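Local coordinates for hypothetical protein VC0714 (Vibrio cholerae O1 biovar eltor str. N16961, PDB 1U9D) that is of unknown function but belongs to the MIF-like superfamily and so may be tautomerase-like, at residues 68-73 with 87-92. Residues are numbered along the deposited sequence; the frame is centred on the assembly and turned at random.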
loop_
_atom_site.group_PDB
_atom_site.type_symbol
_atom_site.label_atom_id
_atom_site.label_comp_id
_atom_site.label_asym_id
_atom_site.label_seq_id
_atom_site.Cartn_x
_atom_site.Cartn_y
_atom_site.Cartn_z
ATOM N N PRO A 68 5.746 -5.847 29.858
ATOM C CA PRO A 68 6.483 -5.322 28.702
ATOM C C PRO A 68 5.678 -4.302 27.904
ATOM O O PRO A 68 4.451 -4.339 27.892
ATOM C CB PRO A 68 6.833 -6.572 27.918
ATOM C CG PRO A 68 5.934 -7.604 28.355
ATOM C CD PRO A 68 5.405 -7.273 29.702
HETATM N N MSE A 69 6.361 -3.332 27.295
HETATM C CA MSE A 69 5.686 -2.351 26.468
HETATM C C MSE A 69 6.483 -2.061 25.220
HETATM O O MSE A 69 7.700 -1.950 25.295
HETATM C CB MSE A 69 5.505 -1.042 27.185
HETATM C CG MSE A 69 4.799 0.002 26.312
HETATM SE SE MSE A 69 4.793 1.692 27.188
HETATM C CE MSE A 69 3.035 1.510 28.095
ATOM N N VAL A 70 5.773 -1.913 24.105
ATOM C CA VAL A 70 6.379 -1.511 22.855
ATOM C C VAL A 70 5.701 -0.203 22.478
ATOM O O VAL A 70 4.471 -0.150 22.387
ATOM C CB VAL A 70 6.144 -2.531 21.749
ATOM C CG1 VAL A 70 6.798 -2.061 20.440
ATOM C CG2 VAL A 70 6.652 -3.899 22.176
ATOM N N GLU A 71 6.494 0.844 22.311
ATOM C CA GLU A 71 6.017 2.126 21.853
ATOM C C GLU A 71 6.321 2.163 20.372
ATOM O O GLU A 71 7.414 1.762 19.970
ATOM C CB GLU A 71 6.769 3.260 22.511
ATOM C CG GLU A 71 6.401 3.564 23.945
ATOM C CD GLU A 71 7.259 4.686 24.502
ATOM O OE1 GLU A 71 8.468 4.719 24.187
ATOM O OE2 GLU A 71 6.725 5.542 25.222
ATOM N N VAL A 72 5.369 2.622 19.575
ATOM C CA VAL A 72 5.559 2.719 18.118
ATOM C C VAL A 72 5.412 4.186 17.805
ATOM O O VAL A 72 4.342 4.764 17.985
ATOM C CB VAL A 72 4.552 1.907 17.350
ATOM C CG1 VAL A 72 4.732 2.070 15.849
ATOM C CG2 VAL A 72 4.640 0.433 17.731
ATOM N N LEU A 73 6.499 4.827 17.409
ATOM C CA LEU A 73 6.437 6.212 17.011
ATOM C C LEU A 73 6.352 6.202 15.501
ATOM O O LEU A 73 7.194 5.601 14.842
ATOM C CB LEU A 73 7.647 6.986 17.470
ATOM C CG LEU A 73 7.626 7.207 18.976
ATOM C CD1 LEU A 73 8.337 6.081 19.670
ATOM C CD2 LEU A 73 8.244 8.578 19.325
ATOM N N GLN A 87 -1.679 -6.498 16.858
ATOM C CA GLN A 87 -1.874 -7.948 16.980
ATOM C C GLN A 87 -0.626 -8.760 16.588
ATOM O O GLN A 87 -0.280 -9.712 17.285
ATOM C CB GLN A 87 -3.115 -8.402 16.224
ATOM C CG GLN A 87 -3.681 -9.772 16.660
ATOM C CD GLN A 87 -4.123 -9.798 18.128
ATOM O OE1 GLN A 87 -5.162 -9.224 18.476
ATOM N NE2 GLN A 87 -3.322 -10.444 18.992
ATOM N N VAL A 88 0.080 -8.353 15.538
ATOM C CA VAL A 88 1.332 -9.022 15.127
ATOM C C VAL A 88 2.422 -8.959 16.208
ATOM O O VAL A 88 3.031 -9.969 16.572
ATOM C CB VAL A 88 1.896 -8.423 13.828
ATOM C CG1 VAL A 88 3.339 -8.943 13.564
ATOM C CG2 VAL A 88 0.974 -8.720 12.658
ATOM N N ILE A 89 2.643 -7.766 16.749
ATOM C CA ILE A 89 3.653 -7.553 17.768
ATOM C C ILE A 89 3.304 -8.391 18.985
ATOM O O ILE A 89 4.150 -9.018 19.572
ATOM C CB ILE A 89 3.742 -6.053 18.151
ATOM C CG1 ILE A 89 4.337 -5.240 17.003
ATOM C CG2 ILE A 89 4.605 -5.862 19.370
ATOM C CD1 ILE A 89 4.265 -3.695 17.207
ATOM N N THR A 90 2.034 -8.390 19.364
ATOM C CA THR A 90 1.610 -9.097 20.549
ATOM C C THR A 90 1.821 -10.590 20.422
ATOM O O THR A 90 2.385 -11.223 21.324
ATOM C CB THR A 90 0.146 -8.759 20.828
ATOM O OG1 THR A 90 0.053 -7.348 21.082
ATOM C CG2 THR A 90 -0.321 -9.411 22.101
ATOM N N ASP A 91 1.425 -11.122 19.279
ATOM C CA ASP A 91 1.562 -12.535 18.959
ATOM C C ASP A 91 3.014 -13.011 18.922
ATOM O O ASP A 91 3.340 -14.050 19.498
ATOM C CB ASP A 91 0.810 -12.843 17.655
ATOM C CG ASP A 91 -0.706 -12.943 17.870
ATOM O OD1 ASP A 91 -1.135 -13.016 19.053
ATOM O OD2 ASP A 91 -1.554 -12.955 16.938
ATOM N N GLN A 92 3.911 -12.241 18.323
ATOM C CA GLN A 92 5.323 -12.602 18.360
ATOM C C GLN A 92 5.933 -12.575 19.758
ATOM O O GLN A 92 6.641 -13.507 20.153
ATOM C CB GLN A 92 6.103 -11.713 17.411
ATOM C CG GLN A 92 5.680 -11.968 15.969
ATOM C CD GLN A 92 6.798 -11.803 14.971
ATOM O OE1 GLN A 92 6.563 -11.896 13.765
ATOM N NE2 GLN A 92 8.002 -11.527 15.453
#
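No ring, amide or other flat side-chain group enters the contact between Val70, Val72 and Ile89; the flat element is the sheet itself, with both valines on the face turned to helix 79-97 and Ile89 pointing toward them from the helix. Strand 69-74, helix 79-97 and strand 104-109 form a beta-alpha-beta unit whose two strands run parallel and side by side, consistent with the MIF-clan assignment of the family. On the other face of the strand, the carboxylate of Glu71 takes a salt bridge from Arg22 through OE1. At the strand's edges, backbone hydrogen bonds join Met69 and Glu71 to strand 18-22 on one flank and Val70 to Ala104 and Val106 on the other.

Within 87-92, Ile89 alone reaches the strand segment, its CA 8.4 Å from that of Val70. Its two branches part company. The short branch, the gamma methyl CG2, meets Val70 CG2 tip to tip at 4.0 Å, while Val70 CG1 lies 4.4 Å from Ile89 CD1. The longer branch is extended, CD1 anti to CA (chi2 171°), and passes across Val72 at a slant. Such spacings are those of ordinary methyl packing, and no hydrogen bond crosses between the segments. All three side chains are buried: Ile89 also touches Leu19, Leu103 and Val105, Val70 touches Phe21, and Val72 touches Phe107, which places the contact within the apolar layer between sheet and helix.

The helix's exposed side is polar: Gln87 NE2 makes a weak hydrogen bond one turn on to Asp91 OD1, at 3.4 Å. Val72 CG2, anti to its own carbonyl carbon, lies 4.2 Å from Ile89 CD1.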